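Local coordinates for drebrin (Homo sapiens, PDB 5Y1Z), which probably binds actin filaments through its cofilin-like actin-depolymerising-factor homology domain and is developmentally regulated in the brain, at residues 6-11 with 105-110; 34-39 with 65-70; 81-86 with 116-121; 29-34 with 54-59. All coordinates share one frame; numbering follows the deposited sequence.

Contact 1 (6-11 with 105-110); sequences VSFSGH and AKVAEF
Lys106 is the first residue of segment 105-110 to meet the N-terminal loop, and it meets Val6. The two side chains run past each other in opposite directions. Lys106 CE lies 3.8 Å from Val6 CG1. A bend at chi3 turns the amino end toward the loop backbone, where Lys106 NZ gives a weak hydrogen bond to Val6 O at 3.3 Å.

Val107 fills the corner between Val6 and Phe8. Its CG2 is 4.2 Å from Val6 CG2 and also approaches Phe8 CZ, at 4.0 Å. Phe8 CZ also comes near the helix backbone, 3.9 Å from Val107 CA and 3.7 Å from Lys106 O.

Phe110 follows one turn after Lys106. Its CG is anti to the backbone N (chi1 -177°), which lays the ring flat over one face of Phe8. The two rings form an offset stack with centroids 4.0 Å apart and planes at 6°. The side chains come from opposite directions, so Phe110 CB sits over the face of the Phe8 ring in a CH-pi contact. Replacing Phe8 by an alanine removes the stack and would probably leave the Phe110 face without its partner and open a gap beside Val107.

The loop leads into helix 12-23. Leu15 of that helix touches Phe8, and Arg12 and Leu16 touch Phe110. Leu43 of strand 43-49 packs on both Phe8 and Val107. A chain of another protein also reaches Phe8 and Phe110. The N-terminal arm therefore packs against helix 104-110, helix 12-23 and the edge strand 43-49 of the sheet.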
loop_
_atom_site.group_PDB
_atom_site.type_symbol
_atom_site.label_atom_id
_atom_site.label_comp_id
_atom_site.label_asym_id
_atom_site.label_seq_id
_atom_site.Cartn_x
_atom_site.Cartn_y
_atom_site.Cartn_z
ATOM N N VAL A 6 -2.867 -6.444 -1.922
ATOM C CA VAL A 6 -2.161 -7.585 -2.494
ATOM C C VAL A 6 -0.962 -7.952 -1.628
ATOM O O VAL A 6 -0.243 -7.087 -1.127
ATOM C CB VAL A 6 -1.763 -7.303 -3.952
ATOM C CG1 VAL A 6 -0.650 -6.295 -4.035
ATOM C CG2 VAL A 6 -1.339 -8.634 -4.631
ATOM N N SER A 7 -0.799 -9.236 -1.382
ATOM C CA SER A 7 0.316 -9.764 -0.625
ATOM C C SER A 7 1.154 -10.704 -1.486
ATOM O O SER A 7 0.622 -11.476 -2.292
ATOM C CB SER A 7 -0.179 -10.508 0.597
ATOM O OG SER A 7 0.755 -11.510 0.956
ATOM N N PHE A 8 2.470 -10.634 -1.326
ATOM C CA PHE A 8 3.350 -11.580 -1.993
ATOM C C PHE A 8 4.112 -12.457 -1.009
ATOM O O PHE A 8 5.138 -13.030 -1.379
ATOM C CB PHE A 8 4.327 -10.856 -2.910
ATOM C CG PHE A 8 3.689 -9.823 -3.788
ATOM C CD1 PHE A 8 3.122 -10.172 -4.995
ATOM C CD2 PHE A 8 3.652 -8.501 -3.408
ATOM C CE1 PHE A 8 2.539 -9.193 -5.797
ATOM C CE2 PHE A 8 3.061 -7.531 -4.212
ATOM C CZ PHE A 8 2.510 -7.865 -5.385
ATOM N N SER A 9 3.642 -12.589 0.234
ATOM C CA SER A 9 4.453 -13.276 1.234
ATOM C C SER A 9 4.303 -14.779 1.112
ATOM O O SER A 9 5.265 -15.487 0.794
ATOM C CB SER A 9 4.052 -12.835 2.640
ATOM O OG SER A 9 4.213 -11.448 2.781
ATOM N N GLY A 10 3.091 -15.282 1.325
ATOM C CA GLY A 10 2.854 -16.685 1.087
ATOM C C GLY A 10 3.010 -16.933 -0.395
ATOM O O GLY A 10 2.575 -16.131 -1.227
ATOM N N HIS A 11 3.702 -18.018 -0.726
ATOM C CA HIS A 11 4.019 -18.403 -2.104
ATOM C C HIS A 11 5.069 -17.523 -2.753
ATOM O O HIS A 11 5.165 -17.509 -3.979
ATOM C CB HIS A 11 2.799 -18.371 -3.039
ATOM C CG HIS A 11 1.625 -19.157 -2.561
ATOM N ND1 HIS A 11 0.647 -18.612 -1.755
ATOM C CD2 HIS A 11 1.250 -20.434 -2.805
ATOM C CE1 HIS A 11 -0.270 -19.528 -1.505
ATOM N NE2 HIS A 11 0.069 -20.641 -2.136
ATOM N N ALA A 105 -0.501 -1.648 -9.743
ATOM C CA ALA A 105 0.812 -1.008 -9.701
ATOM C C ALA A 105 1.780 -1.765 -8.799
ATOM O O ALA A 105 2.972 -1.892 -9.111
ATOM C CB ALA A 105 0.673 0.428 -9.221
ATOM N N LYS A 106 1.292 -2.230 -7.653
ATOM C CA LYS A 106 2.113 -3.011 -6.742
ATOM C C LYS A 106 2.539 -4.345 -7.373
ATOM O O LYS A 106 3.677 -4.793 -7.182
ATOM C CB LYS A 106 1.325 -3.185 -5.447
ATOM C CG LYS A 106 2.112 -3.452 -4.198
ATOM C CD LYS A 106 1.245 -3.063 -3.038
ATOM C CE LYS A 106 1.393 -4.001 -1.871
ATOM N NZ LYS A 106 0.198 -3.835 -0.968
ATOM N N VAL A 107 1.654 -4.981 -8.157
ATOM C CA VAL A 107 2.041 -6.197 -8.879
ATOM C C VAL A 107 3.121 -5.895 -9.923
ATOM O O VAL A 107 4.106 -6.634 -10.050
ATOM C CB VAL A 107 0.810 -6.854 -9.523
ATOM C CG1 VAL A 107 1.248 -7.912 -10.538
ATOM C CG2 VAL A 107 -0.079 -7.484 -8.452
ATOM N N ALA A 108 2.960 -4.811 -10.691
ATOM C CA ALA A 108 3.986 -4.448 -11.666
ATOM C C ALA A 108 5.299 -4.136 -10.982
ATOM O O ALA A 108 6.378 -4.398 -11.530
ATOM C CB ALA A 108 3.540 -3.255 -12.507
ATOM N N GLU A 109 5.230 -3.578 -9.784
ATOM C CA GLU A 109 6.458 -3.281 -9.074
ATOM C C GLU A 109 7.104 -4.557 -8.577
ATOM O O GLU A 109 8.337 -4.641 -8.496
ATOM C CB GLU A 109 6.158 -2.345 -7.905
ATOM C CG GLU A 109 7.365 -1.758 -7.268
ATOM C CD GLU A 109 8.141 -0.893 -8.225
ATOM O OE1 GLU A 109 7.540 -0.433 -9.218
ATOM O OE2 GLU A 109 9.346 -0.659 -7.981
ATOM N N PHE A 110 6.287 -5.571 -8.282
ATOM C CA PHE A 110 6.833 -6.824 -7.789
ATOM C C PHE A 110 7.575 -7.564 -8.892
ATOM O O PHE A 110 8.707 -8.026 -8.689
ATOM C CB PHE A 110 5.720 -7.674 -7.176
ATOM C CG PHE A 110 6.208 -8.958 -6.566
ATOM C CD1 PHE A 110 6.702 -8.977 -5.258
ATOM C CD2 PHE A 110 6.132 -10.153 -7.267
ATOM C CE1 PHE A 110 7.162 -10.143 -4.676
ATOM C CE2 PHE A 110 6.583 -11.332 -6.680
ATOM C CZ PHE A 110 7.095 -11.314 -5.376
#

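Contact 2 (34-39 with 65-70); sequences YTYEDG and VMYGFC
Tyr34 and Tyr67 pair across two antiparallel strands of the central mixed sheet of the cofilin-like fold. Strands 31-36 and 65-72 are neighbours there. The two tyrosines are a hydrogen-bonded pair. Tyr34 N donates to Tyr67 O at 2.9 Å, nearly straight at 176°. Tyr67 N returns a bond to Tyr34 O at 2.8 Å.

The tight part continues to Tyr36. Its ring and that of Tyr67 meet obliquely, with planes at 69°. The Tyr36 hydroxyl comes in at the edge of the Tyr67 ring, near CE2 and CZ. Tyr36 OH and Tyr67 OH are hydrogen-bonded at 2.6 Å. Tyr36 OH has a second partner in His103 ND1, so a short polar network lies among buried side chains. Val65 CG1 touches the edge of the Tyr36 ring, 3.6 Å from CE1. A phenylalanine in place of Tyr36 would lack the hydroxyl and would probably leave Tyr67 OH and His103 ND1 without this shared mate.

Elsewhere the contact is looser. Tyr34 CE2 is 4.4 Å from Phe69 CB, a light touch. The Tyr34 ring instead stacks on Phe111, and its hydroxyl bonds to Leu15 O of helix 12-23. In a separate place, after Tyr36, the chain leaves the strand. Glu37 to Gly39 run away from strand 65-72, with Asp38 and Gly39 in solvent.

Where the strands part, Thr35 adds a side-chain bond. With OG1 anti to the backbone N (chi1 -171°), the hydroxyl reaches over and donates to Val65 O at 2.9 Å. Lys64 NZ also bonds to this OG1.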
loop_
_atom_site.group_PDB
_atom_site.type_symbol
_atom_site.label_atom_id
_atom_site.label_comp_id
_atom_site.label_asym_id
_atom_site.label_seq_id
_atom_site.Cartn_x
_atom_site.Cartn_y
_atom_site.Cartn_z
ATOM N N TYR A 34 -0.737 -15.413 -12.646
ATOM C CA TYR A 34 -0.997 -15.334 -11.207
ATOM C C TYR A 34 -2.429 -14.893 -10.907
ATOM O O TYR A 34 -3.109 -14.299 -11.746
ATOM C CB TYR A 34 -0.032 -14.355 -10.516
ATOM C CG TYR A 34 1.422 -14.514 -10.895
ATOM C CD1 TYR A 34 2.235 -15.396 -10.189
ATOM C CD2 TYR A 34 1.992 -13.785 -11.938
ATOM C CE1 TYR A 34 3.558 -15.561 -10.495
ATOM C CE2 TYR A 34 3.342 -13.949 -12.258
ATOM C CZ TYR A 34 4.113 -14.844 -11.522
ATOM O OH TYR A 34 5.444 -15.055 -11.786
ATOM N N THR A 35 -2.893 -15.210 -9.701
ATOM C CA THR A 35 -4.260 -14.895 -9.295
ATOM C C THR A 35 -4.319 -14.882 -7.772
ATOM O O THR A 35 -3.365 -15.272 -7.092
ATOM C CB THR A 35 -5.280 -15.882 -9.881
ATOM O OG1 THR A 35 -6.611 -15.411 -9.618
ATOM C CG2 THR A 35 -5.100 -17.274 -9.279
ATOM N N TYR A 36 -5.462 -14.468 -7.234
ATOM C CA TYR A 36 -5.593 -14.458 -5.784
ATOM C C TYR A 36 -6.030 -15.814 -5.244
ATOM O O TYR A 36 -6.775 -16.557 -5.890
ATOM C CB TYR A 36 -6.582 -13.378 -5.332
ATOM C CG TYR A 36 -6.206 -11.984 -5.777
ATOM C CD1 TYR A 36 -6.586 -11.497 -7.013
ATOM C CD2 TYR A 36 -5.452 -11.150 -4.952
ATOM C CE1 TYR A 36 -6.225 -10.232 -7.423
ATOM C CE2 TYR A 36 -5.097 -9.867 -5.362
ATOM C CZ TYR A 36 -5.480 -9.429 -6.597
ATOM O OH TYR A 36 -5.124 -8.160 -6.975
ATOM N N GLU A 37 -5.557 -16.127 -4.039
ATOM C CA GLU A 37 -6.087 -17.271 -3.320
ATOM C C GLU A 37 -7.458 -16.933 -2.760
ATOM O O GLU A 37 -7.741 -15.785 -2.417
ATOM C CB GLU A 37 -5.155 -17.703 -2.199
ATOM C CG GLU A 37 -5.159 -19.201 -2.005
ATOM C CD GLU A 37 -3.799 -19.749 -1.644
ATOM O OE1 GLU A 37 -3.115 -19.118 -0.804
ATOM O OE2 GLU A 37 -3.430 -20.824 -2.174
ATOM N N ASP A 38 -8.320 -17.945 -2.692
ATOM C CA ASP A 38 -9.722 -17.718 -2.362
ATOM C C ASP A 38 -9.858 -17.043 -1.005
ATOM O O ASP A 38 -9.183 -17.410 -0.038
ATOM C CB ASP A 38 -10.484 -19.037 -2.368
ATOM C CG ASP A 38 -10.177 -19.882 -3.593
ATOM O OD1 ASP A 38 -9.873 -19.322 -4.686
ATOM O OD2 ASP A 38 -10.225 -21.123 -3.445
ATOM N N GLY A 39 -10.740 -16.052 -0.944
ATOM C CA GLY A 39 -10.955 -15.311 0.286
ATOM C C GLY A 39 -9.706 -14.673 0.853
ATOM O O GLY A 39 -9.523 -14.653 2.077
ATOM N N VAL A 65 -9.960 -12.256 -10.946
ATOM C CA VAL A 65 -8.942 -11.266 -11.268
ATOM C C VAL A 65 -7.604 -11.985 -11.363
ATOM O O VAL A 65 -7.226 -12.726 -10.454
ATOM C CB VAL A 65 -8.907 -10.167 -10.195
ATOM C CG1 VAL A 65 -7.794 -9.191 -10.472
ATOM C CG2 VAL A 65 -10.256 -9.455 -10.135
ATOM N N MET A 66 -6.902 -11.814 -12.479
ATOM C CA MET A 66 -5.629 -12.503 -12.691
ATOM C C MET A 66 -4.623 -11.550 -13.341
ATOM O O MET A 66 -4.991 -10.547 -13.969
ATOM C CB MET A 66 -5.818 -13.776 -13.540
ATOM C CG MET A 66 -6.942 -14.694 -13.055
ATOM S SD MET A 66 -7.085 -16.314 -13.882
ATOM C CE MET A 66 -6.290 -15.970 -15.372
ATOM N N TYR A 67 -3.336 -11.873 -13.196
ATOM C CA TYR A 67 -2.250 -11.061 -13.743
ATOM C C TYR A 67 -1.365 -11.935 -14.620
ATOM O O TYR A 67 -0.797 -12.925 -14.146
ATOM C CB TYR A 67 -1.441 -10.392 -12.617
ATOM C CG TYR A 67 -2.310 -9.537 -11.730
ATOM C CD1 TYR A 67 -2.818 -8.327 -12.197
ATOM C CD2 TYR A 67 -2.667 -9.951 -10.452
ATOM C CE1 TYR A 67 -3.640 -7.541 -11.421
ATOM C CE2 TYR A 67 -3.498 -9.164 -9.656
ATOM C CZ TYR A 67 -3.982 -7.958 -10.150
ATOM O OH TYR A 67 -4.818 -7.153 -9.387
ATOM N N GLY A 68 -1.249 -11.568 -15.896
ATOM C CA GLY A 68 -0.463 -12.349 -16.836
ATOM C C GLY A 68 0.847 -11.688 -17.203
ATOM O O GLY A 68 0.869 -10.550 -17.660
ATOM N N PHE A 69 1.955 -12.354 -16.964
ATOM C CA PHE A 69 3.262 -11.769 -17.212
ATOM C C PHE A 69 3.859 -12.552 -18.366
ATOM O O PHE A 69 4.256 -13.714 -18.203
ATOM C CB PHE A 69 4.149 -11.818 -15.971
ATOM C CG PHE A 69 5.488 -11.159 -16.155
ATOM C CD1 PHE A 69 5.635 -9.794 -16.005
ATOM C CD2 PHE A 69 6.614 -11.912 -16.481
ATOM C CE1 PHE A 69 6.898 -9.195 -16.163
ATOM C CE2 PHE A 69 7.858 -11.316 -16.644
ATOM C CZ PHE A 69 8.000 -9.965 -16.490
ATOM N N CYS A 70 3.912 -11.913 -19.525
ATOM C CA CYS A 70 4.344 -12.566 -20.742
ATOM C C CYS A 70 5.519 -11.819 -21.367
ATOM O O CYS A 70 5.482 -10.591 -21.529
ATOM C CB CYS A 70 3.175 -12.663 -21.710
ATOM S SG CYS A 70 3.562 -13.551 -23.217
#

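Contact 3 (81-86 with 116-121); sequences KYVLIN and VIVNAS
The first torsions of Asn86 and Asn119 aim their amides at each other across paired positions. In Asn86, CG is anti to the backbone N (chi1 175°). In Asn119, CG lies beside the backbone N (chi1 -58°), which swings the amide toward its neighbour. Asn86 ND2 then donates to Asn119 OD1 at 2.8 Å. The acceptor lies in the amide plane of Asn86, but the donor stands above the carbonyl plane of Asn119. The two amide planes are 77° apart.

Before this pair in the chain the strands run parallel. Leu84 N bonds to Val116 O at 2.9 Å, and Val118 N bonds to Leu84 O. Asn86 does the same through N and O, with Val118 O and Ala120 N.

On one face, Val83 CG2 meets Val116 CG1 at 3.8 Å and Ile85 CG2 meets Ala120 CB. Ile131 of helix 128-134 packs on Val83 and Val118. On the other, Leu84 CD2 lies 4.1 Å from Ile117 CD1, against helix 104-110. The helices between the two strands make this a beta-alpha-beta crossover.

Backbone bonds and branched aliphatic groups hold the body of the pair, and at its end the side-chain hydrogen bond probably restrains the Asn86 amide.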
loop_
_atom_site.group_PDB
_atom_site.type_symbol
_atom_site.label_atom_id
_atom_site.label_comp_id
_atom_site.label_asym_id
_atom_site.label_seq_id
_atom_site.Cartn_x
_atom_site.Cartn_y
_atom_site.Cartn_z
ATOM N N LYS A 81 10.479 -7.596 -24.668
ATOM C CA LYS A 81 9.722 -6.672 -23.829
ATOM C C LYS A 81 8.669 -7.426 -23.023
ATOM O O LYS A 81 8.315 -8.568 -23.338
ATOM C CB LYS A 81 9.073 -5.567 -24.667
ATOM C CG LYS A 81 9.887 -5.181 -25.884
ATOM C CD LYS A 81 9.635 -3.742 -26.309
ATOM C CE LYS A 81 10.558 -2.761 -25.616
ATOM N NZ LYS A 81 9.907 -1.422 -25.533
ATOM N N TYR A 82 8.168 -6.793 -21.960
ATOM C CA TYR A 82 7.345 -7.504 -20.984
ATOM C C TYR A 82 5.970 -6.864 -20.835
ATOM O O TYR A 82 5.841 -5.647 -20.627
ATOM C CB TYR A 82 8.065 -7.604 -19.651
ATOM C CG TYR A 82 9.295 -8.469 -19.790
ATOM C CD1 TYR A 82 9.192 -9.847 -19.824
ATOM C CD2 TYR A 82 10.561 -7.904 -19.939
ATOM C CE1 TYR A 82 10.316 -10.641 -19.963
ATOM C CE2 TYR A 82 11.693 -8.691 -20.085
ATOM C CZ TYR A 82 11.566 -10.060 -20.099
ATOM O OH TYR A 82 12.682 -10.865 -20.246
ATOM N N VAL A 83 4.949 -7.698 -20.989
ATOM C CA VAL A 83 3.557 -7.289 -20.920
ATOM C C VAL A 83 2.975 -7.839 -19.632
ATOM O O VAL A 83 3.183 -9.017 -19.302
ATOM C CB VAL A 83 2.759 -7.811 -22.126
ATOM C CG1 VAL A 83 1.303 -7.362 -22.026
ATOM C CG2 VAL A 83 3.406 -7.358 -23.413
ATOM N N LEU A 84 2.249 -7.000 -18.909
ATOM C CA LEU A 84 1.431 -7.456 -17.800
ATOM C C LEU A 84 -0.025 -7.280 -18.207
ATOM O O LEU A 84 -0.475 -6.160 -18.460
ATOM C CB LEU A 84 1.746 -6.678 -16.522
ATOM C CG LEU A 84 0.909 -7.060 -15.301
ATOM C CD1 LEU A 84 1.343 -8.440 -14.872
ATOM C CD2 LEU A 84 1.086 -6.069 -14.188
ATOM N N ILE A 85 -0.762 -8.377 -18.256
ATOM C CA ILE A 85 -2.186 -8.353 -18.551
ATOM C C ILE A 85 -2.935 -8.258 -17.233
ATOM O O ILE A 85 -2.822 -9.145 -16.378
ATOM C CB ILE A 85 -2.613 -9.598 -19.329
ATOM C CG1 ILE A 85 -1.982 -9.548 -20.714
ATOM C CG2 ILE A 85 -4.125 -9.605 -19.457
ATOM C CD1 ILE A 85 -1.858 -10.869 -21.353
ATOM N N ASN A 86 -3.647 -7.149 -17.055
ATOM C CA ASN A 86 -4.525 -6.921 -15.920
ATOM C C ASN A 86 -5.883 -7.498 -16.282
ATOM O O ASN A 86 -6.735 -6.820 -16.868
ATOM C CB ASN A 86 -4.592 -5.433 -15.621
ATOM C CG ASN A 86 -5.573 -5.106 -14.542
ATOM O OD1 ASN A 86 -5.711 -5.851 -13.570
ATOM N ND2 ASN A 86 -6.256 -3.975 -14.687
ATOM N N VAL A 116 4.622 -2.857 -20.554
ATOM C CA VAL A 116 3.302 -2.283 -20.810
ATOM C C VAL A 116 2.267 -3.060 -20.016
ATOM O O VAL A 116 2.391 -4.274 -19.829
ATOM C CB VAL A 116 2.942 -2.270 -22.318
ATOM C CG1 VAL A 116 2.873 -3.664 -22.858
ATOM C CG2 VAL A 116 1.585 -1.618 -22.526
ATOM N N ILE A 117 1.244 -2.353 -19.535
ATOM C CA ILE A 117 0.134 -2.976 -18.831
ATOM C C ILE A 117 -1.087 -2.895 -19.724
ATOM O O ILE A 117 -1.433 -1.812 -20.211
ATOM C CB ILE A 117 -0.143 -2.315 -17.477
ATOM C CG1 ILE A 117 1.070 -2.462 -16.573
ATOM C CG2 ILE A 117 -1.349 -2.989 -16.826
ATOM C CD1 ILE A 117 0.776 -2.100 -15.149
ATOM N N VAL A 118 -1.742 -4.034 -19.927
ATOM C CA VAL A 118 -2.891 -4.160 -20.817
ATOM C C VAL A 118 -4.093 -4.639 -20.003
ATOM O O VAL A 118 -4.071 -5.746 -19.456
ATOM C CB VAL A 118 -2.575 -5.136 -21.960
ATOM C CG1 VAL A 118 -3.783 -5.389 -22.821
ATOM C CG2 VAL A 118 -1.410 -4.614 -22.770
ATOM N N ASN A 119 -5.153 -3.831 -19.947
ATOM C CA ASN A 119 -6.365 -4.241 -19.241
ATOM C C ASN A 119 -7.237 -5.126 -20.122
ATOM O O ASN A 119 -7.491 -4.813 -21.285
ATOM C CB ASN A 119 -7.171 -3.025 -18.787
ATOM C CG ASN A 119 -6.387 -2.090 -17.887
ATOM O OD1 ASN A 119 -5.634 -2.531 -17.013
ATOM N ND2 ASN A 119 -6.565 -0.785 -18.087
ATOM N N ALA A 120 -7.748 -6.208 -19.549
ATOM C CA ALA A 120 -8.421 -7.222 -20.349
ATOM C C ALA A 120 -9.561 -7.843 -19.566
ATOM O O ALA A 120 -9.442 -8.071 -18.358
ATOM C CB ALA A 120 -7.449 -8.319 -20.787
ATOM N N SER A 121 -10.683 -8.068 -20.257
ATOM C CA SER A 121 -11.817 -8.794 -19.696
ATOM C C SER A 121 -12.382 -9.875 -20.601
ATOM O O SER A 121 -13.319 -10.571 -20.191
ATOM C CB SER A 121 -12.937 -7.827 -19.321
ATOM O OG SER A 121 -12.434 -6.912 -18.369
#

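Contact 4 (29-34 with 54-59); sequences ADWALY and QELSGH
Trp31 lies against Leu56, Glu55 and His59 of the segment 54-59. With chi1 at 65°, Trp31 CG is tucked between its own N and C, which directs the indole at the helix. Leu56 CB sits over the face of the indole in a CH-pi contact, 4.0 Å from the centroid of the five-membered ring. Leu56 CD1 reaches on to the six-membered ring, 3.6 Å from Trp31 CE3. At the nitrogen side, Glu55 CG lies 3.5 Å from Trp31 NE1. Here the methylene meets the ring. His59 takes the far end. Trp31 CH2 stands over one face of its imidazole, toward the rim, and the planes of the two rings are at 41°.

Leu33, two residues on in the strand, completes the first shell. Its two methyls divide the work. Leu33 CD1 is 4.0 Å from Leu56 CD1, and Leu33 CD2 is 3.5 Å from His59 CB.

The next shell sets these groups in place. Trp31 NE1 bonds to Glu50 O, and this helps fix the ring. A classic beta bulge at Asp30 and Trp31 lies opposite Gly49, and Asp30 OD1 bonds to Gly52 N at the start of helix 52-56. His59 ND1 makes a weak hydrogen bond to Glu55 O at 3.3 Å. Cys70 of strand 65-72 touches both Trp31 and Leu56.

No hydrogen bond crosses between the two segments. Across them, the hold on the sheet face bearing Trp31 and Leu33 is apolar and ring packing. The Asp30-Gly52 bond adds a polar tie nearby, and a backbone carbonyl outside satisfies the indole N-H.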
loop_
_atom_site.group_PDB
_atom_site.type_symbol
_atom_site.label_atom_id
_atom_site.label_comp_id
_atom_site.label_asym_id
_atom_site.label_seq_id
_atom_site.Cartn_x
_atom_site.Cartn_y
_atom_site.Cartn_z
ATOM N N ALA A 29 9.714 -21.362 -21.302
ATOM C CA ALA A 29 8.530 -20.650 -20.847
ATOM C C ALA A 29 8.668 -19.157 -21.099
ATOM O O ALA A 29 9.704 -18.551 -20.815
ATOM C CB ALA A 29 8.295 -20.897 -19.360
ATOM N N ASP A 30 7.600 -18.561 -21.621
ATOM C CA ASP A 30 7.562 -17.125 -21.834
ATOM C C ASP A 30 6.302 -16.511 -21.249
ATOM O O ASP A 30 6.027 -15.331 -21.513
ATOM C CB ASP A 30 7.679 -16.771 -23.326
ATOM C CG ASP A 30 6.566 -17.376 -24.189
ATOM O OD1 ASP A 30 5.697 -18.107 -23.674
ATOM O OD2 ASP A 30 6.575 -17.115 -25.411
ATOM N N TRP A 31 5.541 -17.258 -20.450
ATOM C CA TRP A 31 4.469 -16.590 -19.734
ATOM C C TRP A 31 4.238 -17.262 -18.393
ATOM O O TRP A 31 4.489 -18.461 -18.221
ATOM C CB TRP A 31 3.160 -16.550 -20.538
ATOM C CG TRP A 31 2.526 -17.890 -20.798
ATOM C CD1 TRP A 31 2.664 -18.650 -21.918
ATOM C CD2 TRP A 31 1.640 -18.611 -19.932
ATOM N NE1 TRP A 31 1.931 -19.813 -21.804
ATOM C CE2 TRP A 31 1.291 -19.814 -20.596
ATOM C CE3 TRP A 31 1.119 -18.366 -18.656
ATOM C CZ2 TRP A 31 0.435 -20.764 -20.037
ATOM C CZ3 TRP A 31 0.266 -19.314 -18.092
ATOM C CH2 TRP A 31 -0.069 -20.501 -18.789
ATOM N N ALA A 32 3.772 -16.450 -17.444
ATOM C CA ALA A 32 3.336 -16.898 -16.134
ATOM C C ALA A 32 2.020 -16.192 -15.810
ATOM O O ALA A 32 1.760 -15.083 -16.277
ATOM C CB ALA A 32 4.416 -16.651 -15.065
ATOM N N LEU A 33 1.152 -16.882 -15.075
ATOM C CA LEU A 33 -0.195 -16.411 -14.785
ATOM C C LEU A 33 -0.426 -16.538 -13.287
ATOM O O LEU A 33 -0.392 -17.658 -12.740
ATOM C CB LEU A 33 -1.236 -17.230 -15.566
ATOM C CG LEU A 33 -2.684 -16.898 -15.261
ATOM C CD1 LEU A 33 -2.958 -15.466 -15.715
ATOM C CD2 LEU A 33 -3.588 -17.906 -15.953
ATOM N N TYR A 34 -0.737 -15.413 -12.646
ATOM C CA TYR A 34 -0.997 -15.334 -11.207
ATOM C C TYR A 34 -2.429 -14.893 -10.907
ATOM O O TYR A 34 -3.109 -14.299 -11.746
ATOM C CB TYR A 34 -0.032 -14.355 -10.516
ATOM C CG TYR A 34 1.422 -14.514 -10.895
ATOM C CD1 TYR A 34 2.235 -15.396 -10.189
ATOM C CD2 TYR A 34 1.992 -13.785 -11.938
ATOM C CE1 TYR A 34 3.558 -15.561 -10.495
ATOM C CE2 TYR A 34 3.342 -13.949 -12.258
ATOM C CZ TYR A 34 4.113 -14.844 -11.522
ATOM O OH TYR A 34 5.444 -15.055 -11.786
ATOM N N GLN A 54 -0.727 -16.159 -27.198
ATOM C CA GLN A 54 -1.779 -16.987 -27.771
ATOM C C GLN A 54 -2.176 -18.073 -26.794
ATOM O O GLN A 54 -3.363 -18.302 -26.549
ATOM C CB GLN A 54 -1.321 -17.587 -29.092
ATOM C CG GLN A 54 -2.292 -18.570 -29.723
ATOM C CD GLN A 54 -1.556 -19.598 -30.581
ATOM O OE1 GLN A 54 -0.446 -20.027 -30.229
ATOM N NE2 GLN A 54 -2.150 -19.976 -31.716
ATOM N N GLU A 55 -1.183 -18.732 -26.201
ATOM C CA GLU A 55 -1.469 -19.754 -25.210
ATOM C C GLU A 55 -2.005 -19.134 -23.931
ATOM O O GLU A 55 -2.996 -19.611 -23.372
ATOM C CB GLU A 55 -0.211 -20.567 -24.931
ATOM C CG GLU A 55 -0.326 -21.551 -23.783
ATOM C CD GLU A 55 -1.242 -22.728 -24.098
ATOM O OE1 GLU A 55 -1.746 -23.356 -23.143
ATOM O OE2 GLU A 55 -1.437 -23.040 -25.293
ATOM N N LEU A 56 -1.372 -18.052 -23.463
ATOM C CA LEU A 56 -1.761 -17.487 -22.179
ATOM C C LEU A 56 -3.238 -17.102 -22.177
ATOM O O LEU A 56 -3.974 -17.452 -21.243
ATOM C CB LEU A 56 -0.877 -16.291 -21.846
ATOM C CG LEU A 56 -1.409 -15.341 -20.756
ATOM C CD1 LEU A 56 -1.422 -15.979 -19.369
ATOM C CD2 LEU A 56 -0.577 -14.088 -20.760
ATOM N N SER A 57 -3.725 -16.495 -23.264
ATOM C CA SER A 57 -5.134 -16.097 -23.293
ATOM C C SER A 57 -6.086 -17.270 -23.024
ATOM O O SER A 57 -7.224 -17.040 -22.604
ATOM C CB SER A 57 -5.456 -15.441 -24.621
ATOM O OG SER A 57 -4.753 -16.134 -25.614
ATOM N N GLY A 58 -5.641 -18.514 -23.224
ATOM C CA GLY A 58 -6.472 -19.678 -22.965
ATOM C C GLY A 58 -6.669 -20.045 -21.496
ATOM O O GLY A 58 -7.490 -20.922 -21.200
ATOM N N HIS A 59 -5.902 -19.455 -20.577
ATOM C CA HIS A 59 -5.998 -19.817 -19.174
ATOM C C HIS A 59 -6.716 -18.796 -18.332
ATOM O O HIS A 59 -6.819 -19.006 -17.123
ATOM C CB HIS A 59 -4.601 -20.062 -18.569
ATOM C CG HIS A 59 -3.864 -21.193 -19.215
ATOM N ND1 HIS A 59 -3.187 -21.057 -20.409
ATOM C CD2 HIS A 59 -3.725 -22.486 -18.848
ATOM C CE1 HIS A 59 -2.671 -22.222 -20.754
ATOM N NE2 HIS A 59 -2.982 -23.104 -19.824
#

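From the N terminus, segment 6-11 opens the longest loop, which contact 1 closes at helix 104-110. Contacts 2 and 4 both fall within that loop. They share Tyr34 on strand 31-36 and cross: 29-34 closes on 54-59 before 34-39 closes on 65-70. Contact 3 opens later, at 81-86, and closes at 116-121, so it crosses contact 1 but follows contacts 2 and 4 in series. Strands 65-72 and 81-88 join contacts 2 and 3 in one sheet. Contact 4 ties helix 52-56 to that sheet, and contact 1 ties the N-terminal arm to helix 104-110. Contacts 1 and 4 do not touch; the centre of the chain lies between them.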